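Local coordinates for protein beta sliding clamp (Streptococcus pneumoniae, PDB 2AWA) that probably confers processivity on DNA polymerases by forming a ring-shaped head-to-tail homodimer around DNA that tethers them to it, at residues L43-I48 / S86-A91; K31-S36 / I64-F69. One frame throughout, in Å; residues are numbered along the deposited sequence.

Contact 1 of 2, residues L43-I48 / S86-A91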
# COMPACT_ATOMS: atom_id res chain seq x y z
N LEU B 43 15.63 -14.87 -17.12
CA LEU B 43 15.62 -13.41 -17.03
C LEU B 43 15.09 -12.86 -15.70
O LEU B 43 15.15 -11.64 -15.48
CB LEU B 43 14.86 -12.82 -18.21
CG LEU B 43 15.63 -12.92 -19.53
CD1 LEU B 43 14.82 -12.32 -20.66
CD2 LEU B 43 16.97 -12.21 -19.42
N SER B 44 14.62 -13.74 -14.82
CA SER B 44 14.30 -13.40 -13.42
C SER B 44 15.56 -13.24 -12.53
O SER B 44 15.47 -12.78 -11.39
CB SER B 44 13.37 -14.44 -12.81
OG SER B 44 14.00 -15.71 -12.69
N THR B 45 16.72 -13.62 -13.04
CA THR B 45 17.94 -13.53 -12.27
C THR B 45 18.59 -12.19 -12.52
O THR B 45 18.37 -11.59 -13.56
CB THR B 45 18.96 -14.66 -12.66
OG1 THR B 45 19.45 -14.48 -14.00
CG2 THR B 45 18.32 -16.02 -12.52
N VAL B 46 19.35 -11.71 -11.54
CA VAL B 46 20.32 -10.67 -11.77
C VAL B 46 21.64 -11.36 -12.06
O VAL B 46 21.89 -12.45 -11.55
CB VAL B 46 20.48 -9.68 -10.60
CG1 VAL B 46 20.67 -10.40 -9.25
CG2 VAL B 46 21.64 -8.71 -10.87
N LYS B 47 22.43 -10.73 -12.93
CA LYS B 47 23.73 -11.23 -13.33
C LYS B 47 24.74 -10.30 -12.74
O LYS B 47 24.58 -9.08 -12.80
CB LYS B 47 23.86 -11.23 -14.86
CG LYS B 47 25.27 -11.44 -15.41
CD LYS B 47 25.19 -11.89 -16.86
CE LYS B 47 26.36 -11.40 -17.70
NZ LYS B 47 27.63 -12.00 -17.27
N ILE B 48 25.80 -10.89 -12.18
CA ILE B 48 26.81 -10.16 -11.41
C ILE B 48 28.19 -10.47 -11.97
O ILE B 48 28.76 -11.53 -11.68
CB ILE B 48 26.76 -10.57 -9.93
CG1 ILE B 48 25.40 -10.24 -9.35
CG2 ILE B 48 27.84 -9.86 -9.11
CD1 ILE B 48 25.15 -10.94 -8.07
N SER B 86 31.82 -14.46 -12.52
CA SER B 86 30.45 -14.17 -12.89
C SER B 86 29.46 -15.16 -12.28
O SER B 86 29.78 -16.34 -12.14
CB SER B 86 30.33 -14.22 -14.40
OG SER B 86 29.03 -13.85 -14.80
N ILE B 87 28.26 -14.69 -11.95
CA ILE B 87 27.23 -15.57 -11.38
C ILE B 87 25.82 -14.99 -11.60
O ILE B 87 25.66 -13.79 -11.80
CB ILE B 87 27.50 -15.81 -9.84
CG1 ILE B 87 26.81 -17.08 -9.31
CG2 ILE B 87 27.11 -14.61 -9.00
CD1 ILE B 87 27.44 -18.34 -9.82
N LEU B 88 24.83 -15.87 -11.55
CA LEU B 88 23.43 -15.49 -11.57
C LEU B 88 22.74 -15.81 -10.25
O LEU B 88 22.94 -16.89 -9.71
CB LEU B 88 22.71 -16.25 -12.66
CG LEU B 88 23.27 -16.03 -14.05
CD1 LEU B 88 22.39 -16.73 -15.07
CD2 LEU B 88 23.39 -14.55 -14.33
N LEU B 89 21.91 -14.89 -9.76
CA LEU B 89 21.07 -15.17 -8.60
C LEU B 89 19.63 -14.74 -8.88
O LEU B 89 19.40 -13.79 -9.62
CB LEU B 89 21.60 -14.42 -7.39
CG LEU B 89 22.98 -14.83 -6.91
CD1 LEU B 89 23.68 -13.71 -6.17
CD2 LEU B 89 22.86 -16.06 -6.03
N GLU B 90 18.67 -15.45 -8.32
CA GLU B 90 17.28 -15.01 -8.44
C GLU B 90 17.16 -13.68 -7.72
O GLU B 90 17.43 -13.57 -6.53
CB GLU B 90 16.32 -16.03 -7.88
CG GLU B 90 16.28 -17.31 -8.70
CD GLU B 90 15.57 -17.17 -10.05
OE1 GLU B 90 14.88 -16.15 -10.27
OE2 GLU B 90 15.68 -18.11 -10.88
N ALA B 91 16.77 -12.67 -8.48
CA ALA B 91 16.90 -11.30 -8.04
C ALA B 91 16.05 -10.96 -6.82
O ALA B 91 16.58 -10.47 -5.84
CB ALA B 91 16.63 -10.33 -9.21
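Ser44 OG donates to Glu90 OE1 across 2.6 Å; Pro41 O, a second acceptor, also lies within hydrogen-bonding range, so the two must share the one proton. The carboxylate uses the syn lone pair of OE1, on the side of its other oxygen. Glu90 starts out pointing away from strand 45-48, and a bend at chi2 (-73°) folds the carboxylate back over Ser44 while OE2 rests 3.7 Å from Thr45 CG2. One residue on, Ala91 N reaches Ser44 O at 3.2 Å, in the carbonyl plane. Glu90 is the N-cap of helix 91-100, and this bond satisfies an N-H of the first turn. Beyond this corner the strands pair antiparallel: Val46 N to Leu89 O (2.8 Å) and Leu89 N to Val46 O, then the reciprocal bonds of Ile48 and Ile87, where Ile87 N lies tilted from the carbonyl plane of Ile48. On one face Ile48 CD1 meets Leu89 CD1 at 3.7 Å, and both side chains pack on Phe94 and Phe108. On the other, Leu88 CD2 presses against Lys47 CB at 3.4 Å, lying across the root of a lysine whose amino group forms a salt bridge with Asp49. Thr45 OG1 turns back to Ile42 O. Leu88 bonds by its backbone to Lys130 on the far side of its strand. The whole is an antiparallel strand pair whose second strand runs straight into helix 91-100, at the N-terminal-domain end of the long antiparallel sheet that runs on into the central domain.

Contact 2 of 2, residues K31-S36 / I64-F69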
# COMPACT_ATOMS: atom_id res chain seq x y z
N LYS B 31 16.98 -4.15 -10.50
CA LYS B 31 15.75 -4.92 -10.44
C LYS B 31 14.61 -4.27 -11.22
O LYS B 31 13.70 -4.94 -11.67
CB LYS B 31 15.30 -5.13 -9.00
CG LYS B 31 14.51 -6.41 -8.87
CD LYS B 31 13.40 -6.36 -7.84
CE LYS B 31 12.73 -7.75 -7.73
NZ LYS B 31 12.41 -8.39 -9.06
N ARG B 32 14.64 -2.97 -11.38
CA ARG B 32 13.60 -2.28 -12.13
C ARG B 32 13.40 -2.83 -13.55
O ARG B 32 12.34 -2.63 -14.13
CB ARG B 32 13.84 -0.77 -12.13
CG ARG B 32 13.59 -0.18 -10.76
CD ARG B 32 12.99 1.19 -10.84
NE ARG B 32 12.40 1.62 -9.57
CZ ARG B 32 13.08 2.13 -8.54
NH1 ARG B 32 14.41 2.28 -8.58
NH2 ARG B 32 12.43 2.49 -7.44
N ALA B 33 14.41 -3.51 -14.09
CA ALA B 33 14.30 -4.20 -15.37
C ALA B 33 14.10 -5.70 -15.24
O ALA B 33 14.28 -6.40 -16.22
CB ALA B 33 15.55 -3.93 -16.22
N ILE B 34 13.73 -6.20 -14.07
CA ILE B 34 13.60 -7.64 -13.84
C ILE B 34 12.21 -8.01 -13.33
O ILE B 34 11.85 -7.68 -12.20
CB ILE B 34 14.61 -8.14 -12.78
CG1 ILE B 34 16.04 -7.98 -13.28
CG2 ILE B 34 14.33 -9.61 -12.43
CD1 ILE B 34 17.10 -8.39 -12.26
N SER B 35 11.45 -8.74 -14.14
CA SER B 35 10.12 -9.21 -13.74
C SER B 35 10.18 -10.52 -12.95
O SER B 35 11.18 -11.25 -13.00
CB SER B 35 9.23 -9.42 -14.96
OG SER B 35 9.39 -8.35 -15.86
N SER B 36 9.11 -10.80 -12.21
CA SER B 36 8.97 -12.04 -11.43
C SER B 36 8.77 -13.25 -12.34
O SER B 36 9.55 -14.21 -12.30
CB SER B 36 7.79 -11.91 -10.45
OG SER B 36 6.62 -11.47 -11.12
N ILE B 64 13.51 -3.86 -21.83
CA ILE B 64 14.54 -2.96 -21.34
C ILE B 64 15.63 -3.78 -20.68
O ILE B 64 15.40 -4.92 -20.28
CB ILE B 64 13.98 -1.95 -20.30
CG1 ILE B 64 13.35 -2.67 -19.10
CG2 ILE B 64 12.95 -1.04 -20.96
CD1 ILE B 64 12.98 -1.78 -17.96
N SER B 65 16.81 -3.19 -20.59
CA SER B 65 17.93 -3.80 -19.90
C SER B 65 18.66 -2.71 -19.13
O SER B 65 18.78 -1.59 -19.60
CB SER B 65 18.90 -4.43 -20.89
OG SER B 65 18.28 -5.45 -21.66
N ILE B 66 19.17 -3.06 -17.96
CA ILE B 66 19.95 -2.14 -17.14
C ILE B 66 21.31 -2.76 -16.83
O ILE B 66 21.39 -3.92 -16.42
CB ILE B 66 19.21 -1.81 -15.83
CG1 ILE B 66 17.97 -0.99 -16.14
CG2 ILE B 66 20.11 -1.04 -14.90
CD1 ILE B 66 17.04 -0.79 -14.94
N GLU B 67 22.37 -1.99 -17.05
CA GLU B 67 23.69 -2.33 -16.55
C GLU B 67 24.13 -1.28 -15.55
O GLU B 67 24.49 -0.17 -15.92
CB GLU B 67 24.71 -2.35 -17.65
CG GLU B 67 24.41 -3.29 -18.77
CD GLU B 67 25.59 -3.40 -19.70
OE1 GLU B 67 26.66 -2.87 -19.33
OE2 GLU B 67 25.45 -4.03 -20.77
N ASN B 68 24.08 -1.64 -14.28
CA ASN B 68 24.49 -0.76 -13.20
C ASN B 68 25.86 -1.18 -12.65
O ASN B 68 26.01 -2.23 -12.05
CB ASN B 68 23.44 -0.82 -12.11
CG ASN B 68 23.51 0.33 -11.17
OD1 ASN B 68 24.29 1.27 -11.34
ND2 ASN B 68 22.68 0.27 -10.16
N PHE B 69 26.84 -0.33 -12.86
CA PHE B 69 28.22 -0.58 -12.49
C PHE B 69 28.59 0.11 -11.17
O PHE B 69 28.32 1.30 -10.98
CB PHE B 69 29.08 -0.08 -13.65
CG PHE B 69 30.53 -0.04 -13.38
CD1 PHE B 69 31.28 -1.21 -13.37
CD2 PHE B 69 31.18 1.17 -13.20
CE1 PHE B 69 32.67 -1.17 -13.16
CE2 PHE B 69 32.56 1.22 -13.00
CZ PHE B 69 33.30 0.04 -12.98
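A type I beta turn, Lys31 to Ile34, lies where the chain leaves helix 20-31 in the N-terminal domain and lays its third residue, Ala33, on strand 64-71. The turn is closed by Ile34 N to Lys31 O at 2.7 Å, with a weak bond from Lys31 NZ to Ile34 O beside it. Ala33 points its methyl at the strand, where two isoleucines receive it: CB lies 3.8 Å from Ile64 CD1 and 3.7 Å from Ile66 CD1. Seen from that methyl the two delta carbons stand about 87° apart, so it is lodged between the branches and does not simply rest on one of them. Opposite first torsions turn both branches toward the same methyl. Ile64 places CG1 between its backbone N and carbonyl carbon (chi1 58°), whereas Ile66 holds CG1 beside its N (chi1 -68°); each then runs out extended to its CD1. The intervening Ser65 turns its side chain away, leaving its CA 4.4 Å from Ala33 CB, the nearest CA pair of the two segments being Ala33 and Ser65. Arg32 contributes at the margin: its CB touches Ile66 CD1 at 4.3 Å, its carbonyl O lies near Ile64 CD1, and its guanidinium leads off elsewhere. No hydrogen bond joins the segments; the contact is small, buried and apolar. Further along the strand, Asn68 ND2 binds Ala26 O, a second tie to helix 20-31. Strand 64-71 is bonded to strand 54-60 on one edge and to strand 250-255 of the central domain on the other, while Arg32 and both isoleucines also pack on helix 217-226, at the junction of two domains.

In the fold
From the N terminus the chain leaves helix 20-31 through the turn of contact 2, enters strand 45-50 in contact 1, returns along strand 54-60 and meets the turn again at 64-69, closing a loop that holds those two strands. It then passes strand 80-83 before 86-91 comes back to 43-48 and leads into helix 91-100. The two loops therefore cross and do not nest. Ile34 joins them directly: its CG2 packs 3.5 Å from Ser44 O and its CD1 3.6 Å from Ala91 CB. Together the contacts tie helices 20-31 and 91-100 to the same antiparallel sheet, which continues from the N-terminal into the central domain.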